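Local atomic coordinates of branched-chain-amino-acid aminotransferase (Pseudomonas aeruginosa, PDB entry 6NST), a protein that probably catalyses the pyridoxal 5'-phosphate-dependent, reversible transfer of amino groups between leucine, isoleucine or valine and 2-oxoglutarate. Residues T28-Y33 against V102-E107; Y33-F38 against H67-Q72. The protein carries 1 engineered substitution. All blocks are in the same frame, centred on the assembly; numbering follows the deposited sequence.

In the fold
Both contacts are buried, their centres about 10 Å apart, and both reach one antiparallel sheet, in which strands 96-104 and 36-46 are neighbours. Contact 1 joins the short helix 29-33 to the end of strand 96-104, contact 2 the chain leading into strand 36-46 to the turn after helix 55-68; contact 2 is nested inside the loop that contact 1 closes. Their chemistry differs: two hydrogen bonds and a ring pair tie contact 1, whereas contact 2 is an apolar, methionine-rich packing. Thr30 OG1 hydrogen-bonded to Met35 O and the backbone bond between Val102 and Val37 connect them. Both touch the second subunit, and 67-72 also meets a third.

Contact 1. Residues T28-Y33 against V102-E107; sequences THTHHY and VFYGSE. Engineered in segment 28-33: His31 (natural residue Leu).
Thr28 meets strand 102-104 with its methyl branch: CG2, anti to the backbone N, lies 3.1 Å from Tyr104 O and 3.6 Å from Phe103 CD1, a tight fit. Its OG1 is instead hydrogen-bonded to Thr24. At His29 the backbone is held, N to Gly105 O at 3.0 Å, with the donor 55° above the carbonyl plane rather than within it. The His29 ring presents a face to an edge of Tyr104 in an offset T-shaped pair, centroids 5.9 Å apart and planes at 83°; Tyr33 CD2 lies over the centre of one of its faces, and NE2 bonds to Gly110 O. Thr30 OG1 accepts the N-H of Tyr104, N to OG1 2.7 Å, close enough to bring OG1 within 3.2 Å of Phe103 CB. Since OG1 also bonds to Met35 O, this buried hydroxyl bridges two backbone sites. The engineered His31 faces elsewhere, meeting Phe103 of the second subunit edge-to-face. With its axis 7.1 Å from that of 102-104 and at 88° to it, helix 29-33 stands across the end of a sheet strand, at the subunit interface of the small N-terminal domain of class-IV aminotransferases.

Contact 2. Residues Y33-F38 against H67-Q72; sequences YGMGVF and HIMNMQ
A Schellman motif closes helix 55-68 and sets Met69 and Met71 against Met35, Gly36 and Val37, where the chain leads into strand 36-46. The evidence for the turn is Asn70, which leaves helical geometry with phi at 59° and has two bonds back into the last helical turn. Met69, before it, and Met71, after it, both direct CB at 33-38. Met35 carries CG anti to its backbone N (chi1 -178°) and then bends at chi2 and chi3, which brings its thioether end back across Met69: CE lies 3.2 Å from Met69 O and 3.9 Å from Met69 CB, while the two sulfurs, Met35 SD and Met69 SD, are 4.1 Å apart. Strand 36-46 is an inner strand of the antiparallel sheet of the class-IV aminotransferase fold, and Val37 pairs through its backbone with Val102 of neighbouring strand 96-104. Val37 runs past Met69 in the opposite direction, CG1 meeting Met69 CG at 4.0 Å. Met71 is extended as far as SD, which rests 3.7 Å from Gly36 CA; its terminal bend leaves CE 4.1 Å from the same Gly36 CA. Val37 lies about 6 Å, side chain to side chain, from Lys160, which by similarity carries the cofactor and is unmodified here. Met35 is further packed by Met169 of the second subunit.

Contact 1. Residues T28-Y33 against V102-E107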
loop_
_atom_site.group_PDB
_atom_site.type_symbol
_atom_site.label_atom_id
_atom_site.label_comp_id
_atom_site.label_asym_id
_atom_site.label_seq_id
_atom_site.Cartn_x
_atom_site.Cartn_y
_atom_site.Cartn_z
ATOM N N THR A 28 21.870 -15.343 -25.377
ATOM C CA THR A 28 20.444 -15.621 -25.472
ATOM C C THR A 28 19.648 -14.562 -24.715
ATOM O O THR A 28 20.017 -14.157 -23.610
ATOM C CB THR A 28 20.151 -17.016 -24.913
ATOM O OG1 THR A 28 20.961 -17.983 -25.593
ATOM C CG2 THR A 28 18.697 -17.375 -25.099
ATOM N N HIS A 29 18.544 -14.113 -25.322
ATOM C CA HIS A 29 17.803 -12.975 -24.785
ATOM C C HIS A 29 17.165 -13.306 -23.438
ATOM O O HIS A 29 17.267 -12.525 -22.483
ATOM C CB HIS A 29 16.743 -12.524 -25.789
ATOM C CG HIS A 29 16.149 -11.184 -25.484
ATOM N ND1 HIS A 29 15.103 -11.015 -24.604
ATOM C CD2 HIS A 29 16.450 -9.949 -25.952
ATOM C CE1 HIS A 29 14.785 -9.734 -24.540
ATOM N NE2 HIS A 29 15.588 -9.065 -25.349
ATOM N N THR A 30 16.493 -14.457 -23.341
ATOM C CA THR A 30 15.919 -14.864 -22.060
ATOM C C THR A 30 16.998 -15.041 -20.998
ATOM O O THR A 30 16.750 -14.798 -19.811
ATOM C CB THR A 30 15.114 -16.156 -22.231
ATOM O OG1 THR A 30 14.073 -15.947 -23.194
ATOM C CG2 THR A 30 14.483 -16.590 -20.909
ATOM N N HIS A 31 18.205 -15.438 -21.409
ATOM C CA HIS A 31 19.306 -15.593 -20.466
ATOM C C HIS A 31 19.671 -14.270 -19.804
ATOM O O HIS A 31 20.098 -14.252 -18.643
ATOM C CB HIS A 31 20.524 -16.175 -21.186
ATOM C CG HIS A 31 21.443 -16.953 -20.299
ATOM N ND1 HIS A 31 22.728 -17.290 -20.671
ATOM C CD2 HIS A 31 21.261 -17.475 -19.064
ATOM C CE1 HIS A 31 23.298 -17.979 -19.700
ATOM N NE2 HIS A 31 22.429 -18.106 -18.714
ATOM N N HIS A 32 19.506 -13.157 -20.520
ATOM C CA HIS A 32 19.908 -11.850 -20.021
ATOM C C HIS A 32 18.759 -11.037 -19.445
ATOM O O HIS A 32 19.006 -10.143 -18.629
ATOM C CB HIS A 32 20.577 -11.035 -21.137
ATOM C CG HIS A 32 21.919 -11.556 -21.544
ATOM N ND1 HIS A 32 23.092 -10.892 -21.257
ATOM C CD2 HIS A 32 22.275 -12.676 -22.218
ATOM C CE1 HIS A 32 24.114 -11.580 -21.737
ATOM N NE2 HIS A 32 23.645 -12.667 -22.324
ATOM N N TYR A 33 17.519 -11.317 -19.843
ATOM C CA TYR A 33 16.386 -10.513 -19.413
ATOM C C TYR A 33 15.258 -11.321 -18.785
ATOM O O TYR A 33 14.244 -10.730 -18.394
ATOM C CB TYR A 33 15.839 -9.696 -20.592
ATOM C CG TYR A 33 16.882 -8.809 -21.234
ATOM C CD1 TYR A 33 17.268 -7.616 -20.636
ATOM C CD2 TYR A 33 17.487 -9.168 -22.433
ATOM C CE1 TYR A 33 18.222 -6.802 -21.214
ATOM C CE2 TYR A 33 18.443 -8.359 -23.021
ATOM C CZ TYR A 33 18.806 -7.178 -22.406
ATOM O OH TYR A 33 19.758 -6.368 -22.983
ATOM N N VAL A 102 10.095 -22.236 -22.840
ATOM C CA VAL A 102 9.991 -21.382 -24.018
ATOM C C VAL A 102 10.824 -20.135 -23.762
ATOM O O VAL A 102 10.678 -19.495 -22.713
ATOM C CB VAL A 102 8.524 -21.019 -24.308
ATOM C CG1 VAL A 102 8.422 -20.055 -25.472
ATOM C CG2 VAL A 102 7.700 -22.275 -24.564
ATOM N N PHE A 103 11.701 -19.790 -24.706
ATOM C CA PHE A 103 12.614 -18.677 -24.483
ATOM C C PHE A 103 12.947 -17.983 -25.796
ATOM O O PHE A 103 12.918 -18.594 -26.868
ATOM C CB PHE A 103 13.907 -19.134 -23.783
ATOM C CG PHE A 103 14.768 -20.058 -24.605
ATOM C CD1 PHE A 103 15.837 -19.564 -25.338
ATOM C CD2 PHE A 103 14.529 -21.424 -24.619
ATOM C CE1 PHE A 103 16.639 -20.411 -26.082
ATOM C CE2 PHE A 103 15.328 -22.276 -25.361
ATOM C CZ PHE A 103 16.387 -21.769 -26.092
ATOM N N TYR A 104 13.261 -16.691 -25.694
ATOM C CA TYR A 104 13.714 -15.920 -26.843
ATOM C C TYR A 104 15.161 -16.264 -27.173
ATOM O O TYR A 104 15.976 -16.513 -26.286
ATOM C CB TYR A 104 13.590 -14.420 -26.566
ATOM C CG TYR A 104 12.190 -13.868 -26.710
ATOM C CD1 TYR A 104 11.355 -14.291 -27.737
ATOM C CD2 TYR A 104 11.702 -12.924 -25.815
ATOM C CE1 TYR A 104 10.073 -13.785 -27.870
ATOM C CE2 TYR A 104 10.423 -12.413 -25.940
ATOM C CZ TYR A 104 9.613 -12.847 -26.967
ATOM O OH TYR A 104 8.339 -12.342 -27.094
ATOM N N GLY A 105 15.479 -16.263 -28.465
ATOM C CA GLY A 105 16.789 -16.671 -28.929
ATOM C C GLY A 105 17.814 -15.558 -28.847
ATOM O O GLY A 105 17.615 -14.532 -28.192
ATOM N N SER A 106 18.934 -15.770 -29.539
ATOM C CA SER A 106 20.010 -14.785 -29.573
ATOM C C SER A 106 19.992 -13.949 -30.849
ATOM O O SER A 106 20.990 -13.890 -31.578
ATOM C CB SER A 106 21.355 -15.487 -29.403
ATOM O OG SER A 106 21.497 -16.530 -30.343
ATOM N N GLU A 107 18.866 -13.288 -31.125
ATOM C CA GLU A 107 18.746 -12.456 -32.319
ATOM C C GLU A 107 19.065 -10.992 -32.031
ATOM O O GLU A 107 19.937 -10.402 -32.678
ATOM C CB GLU A 107 17.346 -12.598 -32.923
ATOM C CG GLU A 107 17.152 -13.853 -33.759
ATOM C CD GLU A 107 17.207 -15.115 -32.927
ATOM O OE1 GLU A 107 16.795 -15.060 -31.749
ATOM O OE2 GLU A 107 17.664 -16.157 -33.443
#

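Contact 2. Residues Y33-F38 against H67-Q72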
loop_
_atom_site.group_PDB
_atom_site.type_symbol
_atom_site.label_atom_id
_atom_site.label_comp_id
_atom_site.label_asym_id
_atom_site.label_seq_id
_atom_site.Cartn_x
_atom_site.Cartn_y
_atom_site.Cartn_z
ATOM N N TYR A 33 17.519 -11.317 -19.843
ATOM C CA TYR A 33 16.386 -10.513 -19.413
ATOM C C TYR A 33 15.258 -11.321 -18.785
ATOM O O TYR A 33 14.244 -10.730 -18.394
ATOM C CB TYR A 33 15.839 -9.696 -20.592
ATOM C CG TYR A 33 16.882 -8.809 -21.234
ATOM C CD1 TYR A 33 17.268 -7.616 -20.636
ATOM C CD2 TYR A 33 17.487 -9.168 -22.433
ATOM C CE1 TYR A 33 18.222 -6.802 -21.214
ATOM C CE2 TYR A 33 18.443 -8.359 -23.021
ATOM C CZ TYR A 33 18.806 -7.178 -22.406
ATOM O OH TYR A 33 19.758 -6.368 -22.983
ATOM N N GLY A 34 15.397 -12.641 -18.677
ATOM C CA GLY A 34 14.428 -13.459 -17.976
ATOM C C GLY A 34 13.094 -13.643 -18.664
ATOM O O GLY A 34 12.243 -14.365 -18.134
ATOM N N MET A 35 12.879 -13.028 -19.825
ATOM C CA MET A 35 11.602 -13.129 -20.529
ATOM C C MET A 35 11.481 -14.513 -21.151
ATOM O O MET A 35 12.045 -14.791 -22.212
ATOM C CB MET A 35 11.484 -12.037 -21.585
ATOM C CG MET A 35 10.168 -12.027 -22.343
ATOM S SD MET A 35 8.746 -11.751 -21.272
ATOM C CE MET A 35 7.764 -10.666 -22.302
ATOM N N GLY A 36 10.740 -15.380 -20.482
ATOM C CA GLY A 36 10.480 -16.711 -20.984
ATOM C C GLY A 36 9.528 -17.402 -20.036
ATOM O O GLY A 36 9.333 -16.971 -18.895
ATOM N N VAL A 37 8.924 -18.475 -20.532
ATOM C CA VAL A 37 7.957 -19.232 -19.749
ATOM C C VAL A 37 8.396 -20.688 -19.706
ATOM O O VAL A 37 9.100 -21.171 -20.600
ATOM C CB VAL A 37 6.523 -19.095 -20.315
ATOM C CG1 VAL A 37 6.132 -17.627 -20.417
ATOM C CG2 VAL A 37 6.409 -19.772 -21.670
ATOM N N PHE A 38 7.992 -21.385 -18.647
ATOM C CA PHE A 38 8.382 -22.776 -18.469
ATOM C C PHE A 38 7.312 -23.501 -17.668
ATOM O O PHE A 38 6.363 -22.898 -17.162
ATOM C CB PHE A 38 9.753 -22.897 -17.787
ATOM C CG PHE A 38 9.744 -22.552 -16.325
ATOM C CD1 PHE A 38 9.775 -23.548 -15.364
ATOM C CD2 PHE A 38 9.715 -21.230 -15.909
ATOM C CE1 PHE A 38 9.773 -23.236 -14.018
ATOM C CE2 PHE A 38 9.712 -20.909 -14.563
ATOM C CZ PHE A 38 9.741 -21.915 -13.616
ATOM N N HIS A 67 1.016 -16.572 -23.798
ATOM C CA HIS A 67 0.039 -15.588 -24.257
ATOM C C HIS A 67 0.051 -14.353 -23.365
ATOM O O HIS A 67 -0.099 -13.225 -23.852
ATOM C CB HIS A 67 -1.353 -16.222 -24.299
ATOM C CG HIS A 67 -2.436 -15.291 -24.753
ATOM N ND1 HIS A 67 -2.485 -14.768 -26.026
ATOM C CD2 HIS A 67 -3.518 -14.802 -24.103
ATOM C CE1 HIS A 67 -3.547 -13.990 -26.140
ATOM N NE2 HIS A 67 -4.191 -13.994 -24.986
ATOM N N ILE A 68 0.237 -14.543 -22.058
ATOM C CA ILE A 68 0.337 -13.407 -21.147
ATOM C C ILE A 68 1.567 -12.568 -21.471
ATOM O O ILE A 68 1.511 -11.332 -21.475
ATOM C CB ILE A 68 0.351 -13.898 -19.687
ATOM C CG1 ILE A 68 -0.999 -14.522 -19.328
ATOM C CG2 ILE A 68 0.695 -12.759 -18.744
ATOM C CD1 ILE A 68 -1.019 -15.241 -17.997
ATOM N N MET A 69 2.689 -13.220 -21.760
ATOM C CA MET A 69 3.944 -12.531 -22.033
ATOM C C MET A 69 4.081 -12.103 -23.487
ATOM O O MET A 69 5.141 -11.590 -23.861
ATOM C CB MET A 69 5.129 -13.420 -21.647
ATOM C CG MET A 69 5.146 -13.809 -20.183
ATOM S SD MET A 69 5.261 -12.367 -19.113
ATOM C CE MET A 69 5.043 -13.126 -17.506
ATOM N N ASN A 70 3.046 -12.303 -24.302
ATOM C CA ASN A 70 3.081 -11.964 -25.724
ATOM C C ASN A 70 4.202 -12.710 -26.446
ATOM O O ASN A 70 4.857 -12.174 -27.341
ATOM C CB ASN A 70 3.209 -10.452 -25.934
ATOM C CG ASN A 70 2.028 -9.868 -26.678
ATOM O OD1 ASN A 70 0.973 -10.494 -26.781
ATOM N ND2 ASN A 70 2.198 -8.662 -27.204
ATOM N N MET A 71 4.423 -13.962 -26.050
ATOM C CA MET A 71 5.378 -14.840 -26.713
ATOM C C MET A 71 4.609 -15.825 -27.582
ATOM O O MET A 71 3.728 -16.538 -27.088
ATOM C CB MET A 71 6.241 -15.591 -25.699
ATOM C CG MET A 71 7.081 -14.710 -24.794
ATOM S SD MET A 71 8.135 -15.703 -23.718
ATOM C CE MET A 71 9.214 -16.472 -24.924
ATOM N N GLN A 72 4.943 -15.867 -28.868
ATOM C CA GLN A 72 4.286 -16.759 -29.818
ATOM C C GLN A 72 5.092 -18.052 -29.910
ATOM O O GLN A 72 6.194 -18.069 -30.468
ATOM C CB GLN A 72 4.155 -16.084 -31.182
ATOM C CG GLN A 72 3.424 -16.913 -32.230
ATOM C CD GLN A 72 1.961 -17.129 -31.893
ATOM O OE1 GLN A 72 1.586 -18.161 -31.336
ATOM N NE2 GLN A 72 1.124 -16.156 -32.235
#